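Local atomic coordinates of arginase 1, mitochondrial (Arabidopsis thaliana, PDB entry 6VSU), a protein that hydrolyses L-arginine to urea and L-ornithine with two manganese ions per subunit, forms homohexamers, and also converts agmatine to putrescine. Residues T44-V49 and L93-D98; G138-S143 and D289-N294. All coordinates share one frame; numbering follows the deposited sequence.

Contact 1 of 2, residues T44-V49 and L93-D98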
loop_
_atom_site.group_PDB
_atom_site.type_symbol
_atom_site.label_atom_id
_atom_site.label_comp_id
_atom_site.label_asym_id
_atom_site.label_seq_id
_atom_site.Cartn_x
_atom_site.Cartn_y
_atom_site.Cartn_z
ATOM N N THR E 44 27.775 -2.114 23.935
ATOM C CA THR E 44 27.317 -1.596 22.628
ATOM C C THR E 44 26.701 -0.196 22.798
ATOM O O THR E 44 25.831 0.029 23.672
ATOM C CB THR E 44 26.273 -2.527 22.033
ATOM O OG1 THR E 44 26.780 -3.860 21.997
ATOM C CG2 THR E 44 25.914 -2.065 20.646
ATOM N N SER E 45 27.118 0.735 21.956
ATOM C CA SER E 45 26.564 2.094 21.903
ATOM C C SER E 45 26.267 2.409 20.449
ATOM O O SER E 45 27.172 2.305 19.643
ATOM C CB SER E 45 27.504 3.055 22.510
ATOM O OG SER E 45 26.803 4.185 22.949
ATOM N N LEU E 46 24.999 2.702 20.148
ATOM C CA LEU E 46 24.528 3.018 18.789
ATOM C C LEU E 46 25.047 4.382 18.381
ATOM O O LEU E 46 25.101 5.293 19.212
ATOM C CB LEU E 46 23.009 3.017 18.755
ATOM C CG LEU E 46 22.328 1.753 19.247
ATOM C CD1 LEU E 46 20.819 1.845 18.986
ATOM C CD2 LEU E 46 22.885 0.521 18.568
ATOM N N LEU E 47 25.454 4.495 17.146
ATOM C CA LEU E 47 25.811 5.778 16.522
ATOM C C LEU E 47 25.145 5.832 15.151
ATOM O O LEU E 47 25.402 4.952 14.355
ATOM C CB LEU E 47 27.321 5.887 16.394
ATOM C CG LEU E 47 27.798 7.142 15.692
ATOM C CD1 LEU E 47 27.479 8.366 16.512
ATOM C CD2 LEU E 47 29.288 7.069 15.436
ATOM N N GLY E 48 24.247 6.792 14.937
ATOM C CA GLY E 48 23.508 6.927 13.692
ATOM C C GLY E 48 24.301 7.748 12.734
ATOM O O GLY E 48 24.970 8.762 13.172
ATOM N N VAL E 49 24.327 7.313 11.481
ATOM C CA VAL E 49 24.961 8.127 10.415
ATOM C C VAL E 49 23.976 8.261 9.265
ATOM O O VAL E 49 23.899 7.361 8.412
ATOM C CB VAL E 49 26.285 7.480 9.995
ATOM C CG1 VAL E 49 27.001 8.420 9.031
ATOM C CG2 VAL E 49 27.150 7.188 11.214
ATOM N N LEU E 93 23.099 -2.048 26.114
ATOM C CA LEU E 93 22.853 -1.088 24.999
ATOM C C LEU E 93 22.723 0.339 25.534
ATOM O O LEU E 93 21.984 0.594 26.482
ATOM C CB LEU E 93 21.598 -1.529 24.236
ATOM C CG LEU E 93 21.291 -0.711 22.977
ATOM C CD1 LEU E 93 22.375 -0.842 21.903
ATOM C CD2 LEU E 93 19.935 -1.110 22.384
ATOM N N THR E 94 23.471 1.253 24.943
ATOM C CA THR E 94 23.183 2.709 25.034
ATOM C C THR E 94 23.153 3.264 23.610
ATOM O O THR E 94 23.439 2.525 22.705
ATOM C CB THR E 94 24.200 3.474 25.902
ATOM O OG1 THR E 94 25.506 3.209 25.415
ATOM C CG2 THR E 94 24.086 3.105 27.352
ATOM N N ASP E 95 22.956 4.551 23.480
ATOM C CA ASP E 95 22.685 5.216 22.178
ATOM C C ASP E 95 23.211 6.647 22.303
ATOM O O ASP E 95 22.702 7.374 23.168
ATOM C CB ASP E 95 21.187 5.195 21.896
ATOM C CG ASP E 95 20.792 5.754 20.540
ATOM O OD1 ASP E 95 21.659 6.217 19.741
ATOM O OD2 ASP E 95 19.600 5.664 20.270
ATOM N N VAL E 96 24.204 6.998 21.507
ATOM C CA VAL E 96 24.756 8.385 21.489
ATOM C C VAL E 96 24.120 9.192 20.359
ATOM O O VAL E 96 24.562 10.273 20.129
ATOM C CB VAL E 96 26.293 8.412 21.404
ATOM C CG1 VAL E 96 26.940 7.508 22.438
ATOM C CG2 VAL E 96 26.753 7.999 20.041
ATOM N N GLY E 97 23.071 8.712 19.716
ATOM C CA GLY E 97 22.335 9.497 18.716
ATOM C C GLY E 97 23.009 9.534 17.353
ATOM O O GLY E 97 23.844 8.678 17.024
ATOM N N ASP E 98 22.638 10.533 16.583
ATOM C CA ASP E 98 23.033 10.656 15.158
ATOM C C ASP E 98 24.101 11.742 14.983
ATOM O O ASP E 98 24.041 12.801 15.628
ATOM C CB ASP E 98 21.808 11.034 14.315
ATOM C CG ASP E 98 20.852 9.865 14.176
ATOM O OD1 ASP E 98 21.271 8.717 14.565
ATOM O OD2 ASP E 98 19.684 10.114 13.727
HETATM O O HOH W 1 26.364 0.896 26.153
#
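Strands 44-48 and 93-98 pair in parallel through Ser-45 with Thr-94 and Leu-46 with Asp-95, at the edge of the arginase fold's eight-stranded parallel sheet, with 93-98 outermost within the chain. A beta bulge interrupts the ladder: Leu-46 O takes Val-96 N at 3.0 Å, yet Gly-48 N bonds not Val-96 O but Gly-97 O, one residue further along, at 2.8 Å and nearly straight at 177°; the extra residue is in 93-98, so Gly-48 pairs with Asp-98. Asp-95 forms the Asx turn at this bulge, its OD1 accepting Gly-97 N from above the carboxylate plane, while OD2 makes a salt bridge to Arg-69. An alanine here removes both carboxylate oxygens; Gly-97 N would probably be left without its mate and the bulge less firmly fixed, with Arg-69 keeping only Asp-98 of its two aspartates. On the same face Leu-46 CD2 packs against Leu-93 CD1 at 3.6 Å, near helix 303-319. On the other face, toward helix 111-126, Leu-47 swings CG away from its own N (chi1 177°), bringing CD1 to Val-96 CG2. There too Ser-45 OG donates to Thr-94 OG1 at 3.0 Å, and Thr-94 OG1 to a water, which returns a bond of 2.7 Å to Thr-44 O.

Contact 2 of 2, residues G138-S143 and D289-N294. With MN (manganese (II) ion), chain B; NA (sodium ion), chain C.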
loop_
_atom_site.group_PDB
_atom_site.type_symbol
_atom_site.label_atom_id
_atom_site.label_comp_id
_atom_site.label_asym_id
_atom_site.label_seq_id
_atom_site.Cartn_x
_atom_site.Cartn_y
_atom_site.Cartn_z
ATOM N N GLY E 138 21.813 4.836 6.967
ATOM C CA GLY E 138 22.913 5.302 6.140
ATOM C C GLY E 138 23.278 4.276 5.071
ATOM O O GLY E 138 23.045 3.045 5.262
ATOM N N ASP E 139 23.767 4.741 3.923
ATOM C CA ASP E 139 24.205 3.855 2.821
ATOM C C ASP E 139 25.573 3.224 3.182
ATOM O O ASP E 139 26.196 3.618 4.166
ATOM C CB ASP E 139 24.148 4.607 1.496
ATOM C CG ASP E 139 25.253 5.638 1.234
ATOM O OD1 ASP E 139 26.460 5.345 1.538
ATOM O OD2 ASP E 139 24.893 6.718 0.654
ATOM N N HIS E 140 26.035 2.256 2.398
ATOM C CA HIS E 140 27.225 1.429 2.741
ATOM C C HIS E 140 28.527 2.252 2.646
ATOM O O HIS E 140 29.532 1.754 3.049
ATOM C CB HIS E 140 27.261 0.156 1.858
ATOM C CG HIS E 140 27.632 -1.022 2.656
ATOM N ND1 HIS E 140 27.153 -2.267 2.393
ATOM C CD2 HIS E 140 28.353 -1.103 3.783
ATOM C CE1 HIS E 140 27.596 -3.086 3.305
ATOM N NE2 HIS E 140 28.350 -2.398 4.136
ATOM N N SER E 141 28.507 3.505 2.190
ATOM C CA SER E 141 29.740 4.319 2.107
ATOM C C SER E 141 30.326 4.507 3.501
ATOM O O SER E 141 31.568 4.682 3.614
ATOM C CB SER E 141 29.563 5.620 1.394
ATOM O OG SER E 141 28.727 6.482 2.106
ATOM N N ILE E 142 29.491 4.465 4.516
ATOM C CA ILE E 142 29.927 4.850 5.874
ATOM C C ILE E 142 30.831 3.756 6.477
ATOM O O ILE E 142 31.606 4.063 7.402
ATOM C CB ILE E 142 28.700 5.139 6.721
ATOM C CG1 ILE E 142 28.018 3.844 7.129
ATOM C CG2 ILE E 142 27.789 6.130 5.980
ATOM C CD1 ILE E 142 26.856 4.043 8.006
ATOM N N SER E 143 30.756 2.534 5.967
ATOM C CA SER E 143 31.570 1.432 6.480
ATOM C C SER E 143 33.051 1.785 6.382
ATOM O O SER E 143 33.796 1.418 7.283
ATOM C CB SER E 143 31.228 0.189 5.756
ATOM O OG SER E 143 29.987 -0.315 6.223
ATOM N N ASP E 289 28.087 -2.545 11.864
ATOM C CA ASP E 289 27.138 -1.590 11.266
ATOM C C ASP E 289 25.935 -2.360 10.725
ATOM O O ASP E 289 26.057 -3.562 10.380
ATOM C CB ASP E 289 27.832 -0.636 10.299
ATOM C CG ASP E 289 28.445 -1.269 9.078
ATOM O OD1 ASP E 289 27.726 -2.003 8.373
ATOM O OD2 ASP E 289 29.645 -0.907 8.770
ATOM N N VAL E 290 24.820 -1.651 10.625
ATOM C CA VAL E 290 23.610 -2.117 9.890
ATOM C C VAL E 290 23.191 -1.021 8.929
ATOM O O VAL E 290 22.819 0.067 9.405
ATOM C CB VAL E 290 22.480 -2.492 10.844
ATOM C CG1 VAL E 290 21.246 -2.902 10.054
ATOM C CG2 VAL E 290 22.939 -3.609 11.750
ATOM N N VAL E 291 23.303 -1.281 7.630
ATOM C CA VAL E 291 23.232 -0.221 6.589
ATOM C C VAL E 291 22.207 -0.648 5.527
ATOM O O VAL E 291 21.812 -1.831 5.473
ATOM C CB VAL E 291 24.605 0.002 5.945
ATOM C CG1 VAL E 291 25.651 0.434 6.953
ATOM C CG2 VAL E 291 25.125 -1.227 5.221
ATOM N N GLU E 292 21.816 0.333 4.723
ATOM C CA GLU E 292 21.046 0.186 3.464
ATOM C C GLU E 292 19.591 -0.191 3.760
ATOM O O GLU E 292 18.880 -0.549 2.786
ATOM C CB GLU E 292 21.756 -0.792 2.536
ATOM C CG GLU E 292 23.071 -0.191 2.032
ATOM C CD GLU E 292 22.972 0.902 0.982
ATOM O OE1 GLU E 292 21.823 1.078 0.446
ATOM O OE2 GLU E 292 24.050 1.532 0.627
ATOM N N PHE E 293 19.115 -0.071 5.006
ATOM C CA PHE E 293 17.657 -0.105 5.246
ATOM C C PHE E 293 17.096 1.189 4.666
ATOM O O PHE E 293 17.621 2.243 4.977
ATOM C CB PHE E 293 17.349 -0.241 6.722
ATOM C CG PHE E 293 15.968 0.192 7.124
ATOM C CD1 PHE E 293 14.861 -0.155 6.353
ATOM C CD2 PHE E 293 15.766 0.877 8.306
ATOM C CE1 PHE E 293 13.601 0.266 6.725
ATOM C CE2 PHE E 293 14.489 1.261 8.692
ATOM C CZ PHE E 293 13.417 0.977 7.883
ATOM N N ASN E 294 16.188 1.066 3.721
ATOM C CA ASN E 294 15.554 2.183 2.992
ATOM C C ASN E 294 14.083 2.261 3.412
ATOM O O ASN E 294 13.272 1.575 2.810
ATOM C CB ASN E 294 15.652 2.025 1.476
ATOM C CG ASN E 294 15.149 3.248 0.769
ATOM O OD1 ASN E 294 14.369 4.027 1.339
ATOM N ND2 ASN E 294 15.632 3.431 -0.441
HETATM MN MN MN B . 26.472 -2.874 0.273
HETATM NA NA NA C . 20.836 3.016 -1.236
HETATM O O HOH W 2 25.656 -3.328 -1.643
HETATM O O HOH W 3 26.127 -0.922 -1.128
HETATM O O HOH W 4 20.933 3.121 -4.080
#
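Val-291 sets one methyl squarely on the His-140 ring: CG2 lies 3.4 Å from the ring centroid and 3° off its normal, a CH-pi contact over the face. With CG2 placed between backbone N and carbonyl carbon (chi1 -60° for CG1), the other methyl, CG1, is left to slide past Ile-142 CD1. This is the tightly packed, apolar side. Next to it Ser-143 OG donates to Asp-289 OD2 at 2.6 Å, from above the carboxylate plane; Tyr-245 also bonds OD2, and Ser-247 bridges Asp-289 OD1 and His-140 NE2, fixing the rotation of the imidazole while ND1 binds manganese at 2.3 Å. The segments are the loop after strand 131-136 and the end of strand 285-291, neighbours in the parallel sheet, with the manganese site at the C-terminal ends of its strands and Asp-164, Asp-168 and Asp-249 as further protein ligands. Toward the metals the packing gives way to ions and water. Here Glu-292, its chain bent at chi2 (-74°), takes His-140 N on OE2 at 2.8 Å, on the anti side, and shares that oxygen with His-180. OE1 binds the sodium ion together with Ser-262, Leu-58 O and a water, and two further waters sit on the manganese.

Overall arrangement
After the N-terminal helix 7-37 the chain lays down strand 43-48, passes through helix 64-72 and returns as strand 93-98, so contact 1 closes a loop of 43 residues between its segments. Contact 2 opens only later, after strand 131-136, and closes a far longer excursion of 145 residues when strand 285-291 arrives. The two therefore follow in series, neither nested nor crossed. Both belong to one sheet, where 131-136 lies between 43-48 and 285-291: contact 1 joins the edge strand to its inner neighbour, contact 2 links the strand ends beside the metals. Their centres are about 14 Å apart, and they meet directly where Val-49 CG1 packs on Ile-142 CG2 at 3.9 Å.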